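Local coordinates for Cas13d (uncultured Ruminococcus sp, PDB 6IV9), which binds CRISPR RNA and, through its two HEPN domains, governs maturation of that RNA and cleavage of the target, at residues A[583-591]-A[622-632]; A[693-702]-A[720-730]. The protein carries 2 engineered substitutions. All coordinates share one frame; numbering follows the deposited sequence.

Interaction 1 of 2, residues A[583-591]-A[622-632]. With nucleotides of chain B.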
loop_
_atom_site.group_PDB
_atom_site.type_symbol
_atom_site.label_atom_id
_atom_site.label_comp_id
_atom_site.label_asym_id
_atom_site.label_seq_id
_atom_site.Cartn_x
_atom_site.Cartn_y
_atom_site.Cartn_z
ATOM N N MET A 583 5.247 12.318 -23.105
ATOM C CA MET A 583 3.926 12.052 -22.500
ATOM C C MET A 583 2.836 12.059 -23.571
ATOM O O MET A 583 1.958 11.231 -23.508
ATOM C CB MET A 583 3.638 13.088 -21.422
ATOM C CG MET A 583 4.611 12.970 -20.284
ATOM S SD MET A 583 4.470 14.319 -19.157
ATOM C CE MET A 583 5.785 13.865 -18.032
ATOM N N PHE A 584 2.915 12.989 -24.512
ATOM C CA PHE A 584 1.912 13.051 -25.600
ATOM C C PHE A 584 2.010 11.781 -26.434
ATOM O O PHE A 584 1.010 11.243 -26.815
ATOM C CB PHE A 584 2.063 14.331 -26.414
ATOM C CG PHE A 584 1.571 15.545 -25.681
ATOM C CD1 PHE A 584 0.235 15.690 -25.381
ATOM C CD2 PHE A 584 2.447 16.514 -25.250
ATOM C CE1 PHE A 584 -0.212 16.788 -24.679
ATOM C CE2 PHE A 584 1.994 17.619 -24.559
ATOM C CZ PHE A 584 0.665 17.755 -24.276
ATOM N N ARG A 585 3.226 11.328 -26.696
ATOM C CA ARG A 585 3.363 10.069 -27.456
ATOM C C ARG A 585 2.748 8.930 -26.637
ATOM O O ARG A 585 2.066 8.124 -27.216
ATOM C CB ARG A 585 4.822 9.772 -27.791
ATOM C CG ARG A 585 5.018 8.382 -28.363
ATOM C CD ARG A 585 6.436 8.061 -28.763
ATOM N NE ARG A 585 6.873 8.802 -29.928
ATOM C CZ ARG A 585 6.648 8.442 -31.175
ATOM N NH1 ARG A 585 6.025 7.315 -31.444
ATOM N NH2 ARG A 585 7.039 9.216 -32.158
ATOM N N ASP A 586 2.984 8.910 -25.328
ATOM C CA ASP A 586 2.422 7.840 -24.474
ATOM C C ASP A 586 0.893 7.897 -24.558
ATOM O O ASP A 586 0.297 6.872 -24.735
ATOM C CB ASP A 586 2.884 7.988 -23.023
ATOM C CG ASP A 586 4.321 7.580 -22.765
ATOM O OD1 ASP A 586 4.879 6.864 -23.591
ATOM O OD2 ASP A 586 4.856 7.993 -21.754
ATOM N N ALA A 587 0.315 9.086 -24.457
ATOM C CA ALA A 587 -1.156 9.228 -24.496
ATOM C C ALA A 587 -1.745 8.813 -25.847
ATOM O O ALA A 587 -2.668 8.037 -25.860
ATOM C CB ALA A 587 -1.544 10.632 -24.136
ATOM N N LEU A 588 -1.197 9.297 -26.951
ATOM C CA LEU A 588 -1.737 8.907 -28.275
ATOM C C LEU A 588 -1.577 7.400 -28.491
ATOM O O LEU A 588 -2.477 6.811 -28.989
ATOM C CB LEU A 588 -1.006 9.698 -29.359
ATOM C CG LEU A 588 -1.640 11.035 -29.711
ATOM C CD1 LEU A 588 -1.821 11.900 -28.490
ATOM C CD2 LEU A 588 -0.832 11.756 -30.768
ATOM N N THR A 589 -0.442 6.831 -28.111
ATOM C CA THR A 589 -0.172 5.385 -28.282
ATOM C C THR A 589 -1.149 4.533 -27.465
ATOM O O THR A 589 -1.615 3.549 -27.972
ATOM C CB THR A 589 1.276 5.067 -27.901
ATOM O OG1 THR A 589 2.142 5.903 -28.655
ATOM C CG2 THR A 589 1.644 3.622 -28.119
ATOM N N ILE A 590 -1.438 4.916 -26.230
ATOM C CA ILE A 590 -2.379 4.107 -25.411
ATOM C C ILE A 590 -3.773 4.122 -26.044
ATOM O O ILE A 590 -4.466 3.155 -25.897
ATOM C CB ILE A 590 -2.346 4.470 -23.910
ATOM C CG1 ILE A 590 -2.598 3.242 -23.040
ATOM C CG2 ILE A 590 -3.276 5.606 -23.552
ATOM C CD1 ILE A 590 -2.302 3.457 -21.593
ATOM N N LEU A 591 -4.178 5.253 -26.602
ATOM C CA LEU A 591 -5.496 5.377 -27.271
ATOM C C LEU A 591 -5.519 4.520 -28.538
ATOM O O LEU A 591 -6.507 3.868 -28.785
ATOM C CB LEU A 591 -5.717 6.848 -27.600
ATOM C CG LEU A 591 -6.600 7.638 -26.644
ATOM C CD1 LEU A 591 -6.893 6.938 -25.337
ATOM C CD2 LEU A 591 -6.110 9.047 -26.446
ATOM N N ILE A 622 -6.218 16.120 -24.362
ATOM C CA ILE A 622 -5.364 14.930 -24.093
ATOM C C ILE A 622 -4.669 15.090 -22.737
ATOM O O ILE A 622 -4.572 14.130 -22.010
ATOM C CB ILE A 622 -4.357 14.722 -25.237
ATOM C CG1 ILE A 622 -5.064 14.414 -26.554
ATOM C CG2 ILE A 622 -3.354 13.641 -24.902
ATOM C CD1 ILE A 622 -5.649 13.041 -26.599
ATOM N N THR A 623 -4.177 16.284 -22.448
ATOM C CA THR A 623 -3.501 16.503 -21.159
ATOM C C THR A 623 -4.475 16.293 -19.998
ATOM O O THR A 623 -4.143 15.561 -19.098
ATOM C CB THR A 623 -2.976 17.942 -21.089
ATOM O OG1 THR A 623 -2.000 18.121 -22.106
ATOM C CG2 THR A 623 -2.397 18.278 -19.739
ATOM N N ASN A 624 -5.642 16.920 -20.048
ATOM C CA ASN A 624 -6.629 16.814 -18.949
ATOM C C ASN A 624 -7.173 15.399 -18.777
ATOM O O ASN A 624 -7.358 15.002 -17.659
ATOM C CB ASN A 624 -7.846 17.695 -19.187
ATOM C CG ASN A 624 -7.525 19.164 -19.144
ATOM O OD1 ASN A 624 -6.383 19.535 -18.959
ATOM N ND2 ASN A 624 -8.531 19.991 -19.316
ATOM N N ASN A 625 -7.455 14.703 -19.871
ATOM C CA ASN A 625 -8.134 13.391 -19.780
ATOM C C ASN A 625 -7.195 12.192 -19.808
ATOM O O ASN A 625 -7.643 11.129 -19.447
ATOM C CB ASN A 625 -9.194 13.285 -20.862
ATOM C CG ASN A 625 -10.265 14.309 -20.614
ATOM O OD1 ASN A 625 -11.086 14.129 -19.738
ATOM N ND2 ASN A 625 -10.194 15.416 -21.317
ATOM N N VAL A 626 -5.975 12.353 -20.283
ATOM C CA VAL A 626 -5.102 11.157 -20.336
ATOM C C VAL A 626 -3.853 11.365 -19.481
ATOM O O VAL A 626 -3.687 10.655 -18.521
ATOM C CB VAL A 626 -4.751 10.786 -21.785
ATOM C CG1 VAL A 626 -3.947 9.512 -21.857
ATOM C CG2 VAL A 626 -5.998 10.676 -22.637
ATOM N N ILE A 627 -3.057 12.363 -19.829
ATOM C CA ILE A 627 -1.764 12.604 -19.140
ATOM C C ILE A 627 -2.001 12.878 -17.658
ATOM O O ILE A 627 -1.250 12.374 -16.875
ATOM C CB ILE A 627 -0.980 13.741 -19.819
ATOM C CG1 ILE A 627 -0.597 13.380 -21.256
ATOM C CG2 ILE A 627 0.222 14.118 -18.981
ATOM C CD1 ILE A 627 -0.019 14.511 -22.053
ATOM N N GLU A 628 -3.049 13.609 -17.309
ATOM C CA GLU A 628 -3.302 13.963 -15.888
ATOM C C GLU A 628 -4.082 12.867 -15.153
ATOM O O GLU A 628 -4.424 13.077 -14.015
ATOM C CB GLU A 628 -3.970 15.325 -15.769
ATOM C CG GLU A 628 -3.064 16.459 -16.184
ATOM C CD GLU A 628 -3.612 17.849 -15.908
ATOM O OE1 GLU A 628 -4.763 17.966 -15.466
ATOM O OE2 GLU A 628 -2.886 18.814 -16.156
ATOM N N SER A 629 -4.381 11.771 -15.822
ATOM C CA SER A 629 -5.111 10.686 -15.138
ATOM C C SER A 629 -4.127 9.839 -14.338
ATOM O O SER A 629 -3.223 9.303 -14.912
ATOM C CB SER A 629 -5.846 9.826 -16.099
ATOM O OG SER A 629 -6.200 8.615 -15.489
ATOM N N SER A 630 -4.405 9.640 -13.059
ATOM C CA SER A 630 -3.540 8.787 -12.213
ATOM C C SER A 630 -3.573 7.350 -12.744
ATOM O O SER A 630 -2.637 6.625 -12.524
ATOM C CB SER A 630 -3.913 8.877 -10.774
ATOM O OG SER A 630 -5.231 8.462 -10.572
ATOM N N ARG A 631 -4.686 6.952 -13.344
ATOM C CA ARG A 631 -4.806 5.593 -13.918
ATOM C C ARG A 631 -3.868 5.434 -15.113
ATOM O O ARG A 631 -3.274 4.397 -15.242
ATOM C CB ARG A 631 -6.273 5.308 -14.214
ATOM C CG ARG A 631 -7.032 5.115 -12.918
ATOM C CD ARG A 631 -8.517 5.204 -12.947
ATOM N NE ARG A 631 -8.974 5.235 -11.580
ATOM C CZ ARG A 631 -10.231 5.355 -11.239
ATOM N NH1 ARG A 631 -10.576 5.284 -9.973
ATOM N NH2 ARG A 631 -11.141 5.561 -12.164
ATOM N N PHE A 632 -3.805 6.448 -15.965
ATOM C CA PHE A 632 -2.878 6.441 -17.116
ATOM C C PHE A 632 -1.440 6.404 -16.593
ATOM O O PHE A 632 -0.659 5.635 -17.059
ATOM C CB PHE A 632 -3.078 7.707 -17.944
ATOM C CG PHE A 632 -2.008 7.962 -18.968
ATOM C CD1 PHE A 632 -1.945 7.203 -20.119
ATOM C CD2 PHE A 632 -1.068 8.959 -18.792
ATOM C CE1 PHE A 632 -0.967 7.433 -21.062
ATOM C CE2 PHE A 632 -0.091 9.187 -19.741
ATOM C CZ PHE A 632 -0.047 8.425 -20.873
ATOM P P A B 40 -18.140 9.121 -9.006
ATOM O OP1 A B 40 -19.420 9.729 -8.574
ATOM O OP2 A B 40 -17.164 9.875 -9.848
ATOM O "O5'" A B 40 -17.344 8.674 -7.688
ATOM C "C5'" A B 40 -16.227 9.455 -7.185
ATOM C "C4'" A B 40 -15.063 8.566 -6.831
ATOM O "O4'" A B 40 -14.299 8.253 -8.016
ATOM C "C3'" A B 40 -13.976 9.209 -5.980
ATOM O "O3'" A B 40 -14.290 9.446 -4.627
ATOM C "C2'" A B 40 -12.820 8.236 -6.151
ATOM O "O2'" A B 40 -12.776 7.152 -5.238
ATOM C "C1'" A B 40 -13.013 7.804 -7.609
ATOM N N9 A B 40 -12.002 8.302 -8.545
ATOM C C8 A B 40 -12.170 8.986 -9.726
ATOM N N7 A B 40 -11.045 9.230 -10.359
ATOM C C5 A B 40 -10.070 8.682 -9.533
ATOM C C6 A B 40 -8.671 8.586 -9.648
ATOM N N6 A B 40 -7.978 9.091 -10.669
ATOM N N1 A B 40 -7.998 7.952 -8.660
ATOM C C2 A B 40 -8.691 7.446 -7.634
ATOM N N3 A B 40 -10.004 7.473 -7.413
ATOM C C4 A B 40 -10.646 8.104 -8.415
ATOM P P U B 39 -14.288 5.062 -10.683
ATOM O OP1 U B 39 -13.975 5.894 -11.823
ATOM O OP2 U B 39 -13.371 5.143 -9.510
ATOM O "O5'" U B 39 -15.749 5.174 -10.105
ATOM C "C5'" U B 39 -16.865 5.382 -10.987
ATOM C "C4'" U B 39 -18.136 5.413 -10.170
ATOM O "O4'" U B 39 -18.245 4.201 -9.370
ATOM C "C3'" U B 39 -18.230 6.513 -9.132
ATOM O "O3'" U B 39 -18.490 7.746 -9.763
ATOM C "C2'" U B 39 -19.311 5.959 -8.203
ATOM O "O2'" U B 39 -20.651 5.951 -8.650
ATOM C "C1'" U B 39 -18.889 4.498 -8.135
ATOM N N1 U B 39 -17.944 4.209 -7.049
ATOM C C2 U B 39 -18.438 4.172 -5.758
ATOM O O2 U B 39 -19.605 4.409 -5.491
ATOM N N3 U B 39 -17.507 3.871 -4.794
ATOM C C4 U B 39 -16.164 3.603 -4.985
ATOM O O4 U B 39 -15.453 3.338 -4.020
ATOM C C5 U B 39 -15.733 3.661 -6.347
ATOM C C6 U B 39 -16.615 3.955 -7.309
ATOM P P U B 38 -10.201 1.437 -7.840
ATOM O OP1 U B 38 -9.096 0.585 -8.136
ATOM O OP2 U B 38 -10.037 2.827 -7.502
ATOM O "O5'" U B 38 -11.128 1.336 -9.128
ATOM C "C5'" U B 38 -12.214 2.176 -9.236
ATOM C "C4'" U B 38 -13.142 1.659 -10.315
ATOM O "O4'" U B 38 -13.519 0.302 -9.986
ATOM C "C3'" U B 38 -14.446 2.429 -10.340
ATOM O "O3'" U B 38 -14.266 3.540 -11.224
ATOM C "C2'" U B 38 -15.442 1.397 -10.866
ATOM O "O2'" U B 38 -15.356 1.238 -12.264
ATOM C "C1'" U B 38 -14.899 0.114 -10.256
ATOM N N1 U B 38 -15.581 -0.274 -9.018
ATOM C C2 U B 38 -15.666 -1.633 -8.759
ATOM O O2 U B 38 -15.207 -2.479 -9.519
ATOM N N3 U B 38 -16.284 -1.957 -7.569
ATOM C C4 U B 38 -16.796 -1.071 -6.621
ATOM O O4 U B 38 -17.317 -1.509 -5.582
ATOM C C5 U B 38 -16.612 0.321 -6.946
ATOM C C6 U B 38 -16.027 0.660 -8.110
#
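Ile622 O accepts two backbone donors, Val626 N at 2.8 Å and Ile627 N at 3.2 Å, at the wider pi-type turn 623-627, whose side chains face helix 583-591.

The contact between the two segments is apolar. Ala587 CB is a knob among Ile622, Val626, Ile627 and Phe632, and its 3.5 Å approach to Val626 CG1 is tighter than usual for carbons. Ile627 CD1 lies over one face of the Phe584 ring, 3.8 Å from the centroid and 26° off the normal, a CH-pi contact. With CG anti to the backbone N (chi1 168°), Phe632 meets Asp586 CB and Ile590 CG2 at its ring edge, while Val626 CG1 sits over a face. The Asp586 carboxylate itself is taken by Arg253 and Tyr256.

Ser629 OG caps helix 630-638, taking Phe632 N at 3.3 Å and, weakly, Arg631 N. Arg631 NH1 reaches OP2 of U39 of chain B at 2.8 Å, and NH2 donates nearly straight to OP1; its extended chain brings the guanidinium over the base of A40 of chain B. Ser630 OG accepts N6 of A40 of chain B at 2.8 Å, a bond to the exocyclic amine, consistent with recognition of the base.

Helices 583-591 and 622-627 cross at 66° without a hydrogen bond. Shape and burial thus hold helix 583-591 on helix 617-627 and on Phe632 of helix 630-638, with Ser630 and Arg631 turned to the RNA.

Interaction 2 of 2, residues A[693-702]-A[720-730]. With nucleotides of chain B.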
loop_
_atom_site.group_PDB
_atom_site.type_symbol
_atom_site.label_atom_id
_atom_site.label_comp_id
_atom_site.label_asym_id
_atom_site.label_seq_id
_atom_site.Cartn_x
_atom_site.Cartn_y
_atom_site.Cartn_z
ATOM N N MET A 693 -16.394 -1.354 -27.665
ATOM C CA MET A 693 -15.940 0.050 -27.772
ATOM C C MET A 693 -14.460 0.132 -27.413
ATOM O O MET A 693 -13.745 0.828 -28.085
ATOM C CB MET A 693 -16.688 0.927 -26.780
ATOM C CG MET A 693 -18.091 1.179 -27.169
ATOM S SD MET A 693 -18.693 2.612 -26.298
ATOM C CE MET A 693 -17.313 2.953 -25.224
ATOM N N ILE A 694 -14.072 -0.547 -26.345
ATOM C CA ILE A 694 -12.663 -0.566 -25.875
ATOM C C ILE A 694 -11.788 -1.222 -26.943
ATOM O O ILE A 694 -10.742 -0.704 -27.259
ATOM C CB ILE A 694 -12.590 -1.275 -24.518
ATOM C CG1 ILE A 694 -13.175 -0.385 -23.430
ATOM C CG2 ILE A 694 -11.178 -1.695 -24.199
ATOM C CD1 ILE A 694 -13.523 -1.104 -22.189
ATOM N N LYS A 695 -12.273 -2.292 -27.546
ATOM C CA LYS A 695 -11.503 -2.995 -28.587
ATOM C C LYS A 695 -11.250 -2.059 -29.778
ATOM O O LYS A 695 -10.234 -2.210 -30.404
ATOM C CB LYS A 695 -12.282 -4.226 -29.046
ATOM C CG LYS A 695 -11.646 -5.011 -30.175
ATOM C CD LYS A 695 -12.607 -5.925 -30.874
ATOM C CE LYS A 695 -12.089 -7.330 -31.064
ATOM N NZ LYS A 695 -10.717 -7.381 -31.611
ATOM N N ASN A 696 -12.194 -1.169 -30.065
ATOM C CA ASN A 696 -12.175 -0.317 -31.285
ATOM C C ASN A 696 -11.748 1.128 -31.036
ATOM O O ASN A 696 -11.766 1.878 -31.975
ATOM C CB ASN A 696 -13.544 -0.314 -31.956
ATOM C CG ASN A 696 -13.900 -1.668 -32.519
ATOM O OD1 ASN A 696 -13.058 -2.370 -33.045
ATOM N ND2 ASN A 696 -15.149 -2.046 -32.388
ATOM N N ILE A 697 -11.362 1.483 -29.821
ATOM C CA ILE A 697 -10.963 2.886 -29.523
ATOM C C ILE A 697 -9.695 3.265 -30.304
ATOM O O ILE A 697 -8.892 2.410 -30.548
ATOM C CB ILE A 697 -10.731 3.052 -28.015
ATOM C CG1 ILE A 697 -10.630 4.518 -27.622
ATOM C CG2 ILE A 697 -9.493 2.300 -27.586
ATOM C CD1 ILE A 697 -10.608 4.717 -26.148
ATOM N N SER A 698 -9.562 4.532 -30.659
ATOM C CA SER A 698 -8.334 5.011 -31.329
ATOM C C SER A 698 -8.180 6.499 -31.052
ATOM O O SER A 698 -9.156 7.137 -30.744
ATOM C CB SER A 698 -8.368 4.748 -32.794
ATOM O OG SER A 698 -9.351 5.539 -33.412
ATOM N N PHE A 699 -6.983 7.029 -31.251
ATOM C CA PHE A 699 -6.749 8.478 -31.051
ATOM C C PHE A 699 -7.599 9.266 -32.047
ATOM O O PHE A 699 -8.128 10.287 -31.714
ATOM C CB PHE A 699 -5.283 8.843 -31.258
ATOM C CG PHE A 699 -5.067 10.327 -31.330
ATOM C CD1 PHE A 699 -5.318 11.128 -30.239
ATOM C CD2 PHE A 699 -4.635 10.926 -32.491
ATOM C CE1 PHE A 699 -5.115 12.492 -30.295
ATOM C CE2 PHE A 699 -4.439 12.291 -32.548
ATOM C CZ PHE A 699 -4.683 13.070 -31.454
ATOM N N ASP A 700 -7.802 8.677 -33.220
ATOM C CA ASP A 700 -8.534 9.265 -34.372
ATOM C C ASP A 700 -9.957 9.624 -33.952
ATOM O O ASP A 700 -10.446 10.631 -34.398
ATOM C CB ASP A 700 -8.567 8.283 -35.538
ATOM C CG ASP A 700 -9.081 8.874 -36.834
ATOM O OD1 ASP A 700 -8.325 9.595 -37.464
ATOM O OD2 ASP A 700 -10.229 8.599 -37.194
ATOM N N ASP A 701 -10.545 8.862 -33.038
ATOM C CA ASP A 701 -11.934 9.096 -32.570
ATOM C C ASP A 701 -12.077 10.465 -31.906
ATOM O O ASP A 701 -13.190 10.965 -31.862
ATOM C CB ASP A 701 -12.337 8.096 -31.497
ATOM C CG ASP A 701 -12.499 6.690 -32.012
ATOM O OD1 ASP A 701 -12.526 6.525 -33.223
ATOM O OD2 ASP A 701 -12.588 5.790 -31.201
ATOM N N PHE A 702 -10.998 10.978 -31.328
ATOM C CA PHE A 702 -11.062 12.222 -30.524
ATOM C C PHE A 702 -10.434 13.419 -31.217
ATOM O O PHE A 702 -10.489 14.473 -30.646
ATOM C CB PHE A 702 -10.340 11.980 -29.203
ATOM C CG PHE A 702 -10.763 10.692 -28.559
ATOM C CD1 PHE A 702 -11.987 10.593 -27.932
ATOM C CD2 PHE A 702 -9.984 9.561 -28.658
ATOM C CE1 PHE A 702 -12.402 9.401 -27.373
ATOM C CE2 PHE A 702 -10.403 8.371 -28.105
ATOM C CZ PHE A 702 -11.606 8.296 -27.462
ATOM N N ALA A 720 -16.792 11.626 -25.022
ATOM C CA ALA A 720 -15.371 11.310 -25.265
ATOM C C ALA A 720 -14.657 11.147 -23.922
ATOM O O ALA A 720 -13.890 10.246 -23.775
ATOM C CB ALA A 720 -14.747 12.410 -26.072
ATOM N N LYS A 721 -14.948 12.020 -22.973
ATOM C CA LYS A 721 -14.305 11.925 -21.642
ATOM C C LYS A 721 -14.705 10.620 -20.952
ATOM O O LYS A 721 -13.864 10.008 -20.345
ATOM C CB LYS A 721 -14.700 13.127 -20.795
ATOM C CG LYS A 721 -14.097 14.433 -21.268
ATOM C CD LYS A 721 -14.751 15.621 -20.670
ATOM C CE LYS A 721 -14.623 15.667 -19.172
ATOM N NZ LYS A 721 -15.655 16.539 -18.573
ATOM N N ALA A 722 -15.978 10.261 -21.050
ATOM C CA ALA A 722 -16.506 9.036 -20.421
ATOM C C ALA A 722 -15.851 7.804 -21.048
ATOM O O ALA A 722 -15.471 6.922 -20.326
ATOM C CB ALA A 722 -18.002 9.005 -20.565
ATOM N N VAL A 723 -15.730 7.783 -22.368
ATOM C CA VAL A 723 -15.117 6.611 -23.050
ATOM C C VAL A 723 -13.656 6.477 -22.622
ATOM O O VAL A 723 -13.251 5.390 -22.293
ATOM C CB VAL A 723 -15.230 6.750 -24.576
ATOM C CG1 VAL A 723 -14.386 5.743 -25.324
ATOM C CG2 VAL A 723 -16.673 6.704 -25.034
ATOM N N ILE A 724 -12.917 7.576 -22.634
ATOM C CA ILE A 724 -11.484 7.510 -22.238
ATOM C C ILE A 724 -11.393 7.082 -20.771
ATOM O O ILE A 724 -10.543 6.295 -20.445
ATOM C CB ILE A 724 -10.799 8.862 -22.490
ATOM C CG1 ILE A 724 -10.656 9.138 -23.984
ATOM C CG2 ILE A 724 -9.472 8.937 -21.768
ATOM C CD1 ILE A 724 -10.089 10.480 -24.311
ATOM N N GLY A 725 -12.262 7.615 -19.929
ATOM C CA GLY A 725 -12.190 7.259 -18.508
ATOM C C GLY A 725 -12.427 5.781 -18.296
ATOM O O GLY A 725 -11.743 5.193 -17.501
ATOM N N LEU A 726 -13.423 5.223 -18.968
ATOM C CA LEU A 726 -13.707 3.778 -18.813
ATOM C C LEU A 726 -12.544 2.957 -19.357
ATOM O O LEU A 726 -12.185 2.007 -18.734
ATOM C CB LEU A 726 -14.988 3.424 -19.561
ATOM C CG LEU A 726 -15.255 1.928 -19.672
ATOM C CD1 LEU A 726 -15.394 1.305 -18.303
ATOM C CD2 LEU A 726 -16.487 1.664 -20.495
ATOM N N TYR A 727 -12.009 3.352 -20.503
ATOM C CA TYR A 727 -10.898 2.590 -21.115
ATOM C C TYR A 727 -9.703 2.571 -20.163
ATOM O O TYR A 727 -9.187 1.523 -19.889
ATOM C CB TYR A 727 -10.489 3.239 -22.438
ATOM C CG TYR A 727 -9.215 2.699 -23.025
ATOM C CD1 TYR A 727 -9.105 1.378 -23.377
ATOM C CD2 TYR A 727 -8.103 3.494 -23.189
ATOM C CE1 TYR A 727 -7.943 0.864 -23.907
ATOM C CE2 TYR A 727 -6.924 2.996 -23.709
ATOM C CZ TYR A 727 -6.840 1.672 -24.075
ATOM O OH TYR A 727 -5.700 1.146 -24.574
ATOM N N LEU A 728 -9.329 3.725 -19.640
ATOM C CA LEU A 728 -8.174 3.772 -18.713
ATOM C C LEU A 728 -8.470 2.963 -17.448
ATOM O O LEU A 728 -7.587 2.297 -16.971
ATOM C CB LEU A 728 -7.872 5.231 -18.380
ATOM C CG LEU A 728 -7.288 6.036 -19.528
ATOM C CD1 LEU A 728 -7.084 7.480 -19.131
ATOM C CD2 LEU A 728 -5.997 5.418 -20.007
ATOM N N THR A 729 -9.679 3.084 -16.920
ATOM C CA THR A 729 -10.053 2.354 -15.689
ATOM C C THR A 729 -9.968 0.848 -15.929
ATOM O O THR A 729 -9.390 0.167 -15.123
ATOM C CB THR A 729 -11.465 2.718 -15.227
ATOM O OG1 THR A 729 -11.501 4.110 -14.957
ATOM C CG2 THR A 729 -11.889 1.955 -13.998
ATOM N N VAL A 730 -10.496 0.369 -17.037
ATOM C CA VAL A 730 -10.486 -1.102 -17.256
ATOM C C VAL A 730 -9.052 -1.633 -17.369
ATOM O O VAL A 730 -8.751 -2.631 -16.777
ATOM C CB VAL A 730 -11.338 -1.457 -18.486
ATOM C CG1 VAL A 730 -11.090 -2.869 -18.948
ATOM C CG2 VAL A 730 -12.809 -1.206 -18.231
ATOM P P U B 38 -10.201 1.437 -7.840
ATOM O OP1 U B 38 -9.096 0.585 -8.136
ATOM O OP2 U B 38 -10.037 2.827 -7.502
ATOM O "O5'" U B 38 -11.128 1.336 -9.128
ATOM C "C5'" U B 38 -12.214 2.176 -9.236
ATOM C "C4'" U B 38 -13.142 1.659 -10.315
ATOM O "O4'" U B 38 -13.519 0.302 -9.986
ATOM C "C3'" U B 38 -14.446 2.429 -10.340
ATOM O "O3'" U B 38 -14.266 3.540 -11.224
ATOM C "C2'" U B 38 -15.442 1.397 -10.866
ATOM O "O2'" U B 38 -15.356 1.238 -12.264
ATOM C "C1'" U B 38 -14.899 0.114 -10.256
ATOM N N1 U B 38 -15.581 -0.274 -9.018
ATOM C C2 U B 38 -15.666 -1.633 -8.759
ATOM O O2 U B 38 -15.207 -2.479 -9.519
ATOM N N3 U B 38 -16.284 -1.957 -7.569
ATOM C C4 U B 38 -16.796 -1.071 -6.621
ATOM O O4 U B 38 -17.317 -1.509 -5.582
ATOM C C5 U B 38 -16.612 0.321 -6.946
ATOM C C6 U B 38 -16.027 0.660 -8.110
#
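Aliphatic contacts join Met693, Ile694 and Ile697 to one side of helix 720-730. Met693 CE touches Val723 CG2 at 3.8 Å, brought there by a nearly eclipsed end of the chain (chi3 -6°) that folds the methyl back onto the valine. Ile694 splits its branches: CD1 meets Val730 CG2 at 4.0 Å and also approaches Leu726, while CG2 goes to the tyrosine.

Aromatic contacts come next. The Tyr727 ring has Ile694 CG2 at its edge, 3.8 Å from Tyr727 CD1, and Ile697 CG2 over the centre of one face. Ile697 CD1 comes from the CB end, 4.0 Å from Tyr727 CG, and is equally near Val723 CG1. Both faces of the Phe702 ring are covered: by Ile724 CD1, 4.0 Å from the centroid and only 10° off the normal, and by Asp701 CB. Ala720 CB meets the rim of the same ring, 3.8 Å from Phe702 CD1.

No hydrogen bond crosses between the segments; several lie within them, and Tyr727 OH goes to Ile590 O. Asp701 OD2 weakly accepts from Ser698 N, and OD1 weakly from Ser698 OG. Thr729 OG1 donates to Gly725 O at 2.8 Å, on the other face of that carbonyl from Thr729 N, and takes a weak bond from Arg631.

Thr729 CG2 brushes the U38 sugar of chain B. Residues 693-702, from helix 683-696 into the following turn, therefore pack on helix 713-760 through apolar side chains and ring faces.

Both contacts are buried and apolar where their segments meet, and their centres are only 11 Å apart. They adjoin directly: Tyr727 OH of interaction 2 lies 2.7 Å from Ile590 O of interaction 1, a probable hydrogen bond, and Leu591 O packs on Ile697 CG2. Helix 713-760 is common ground, since it supplies one side of interaction 2 and also touches Val626, Ser629 and Arg631 of interaction 1. Interaction 1 sets one helix against two by knob-into-hole packing, whereas interaction 2 lays a helix-to-turn segment along one helix. RNA of chain B is met by directed hydrogen bonds, with likely charge support, at 622-632, but by one van der Waals touch from Thr729 at 720-730.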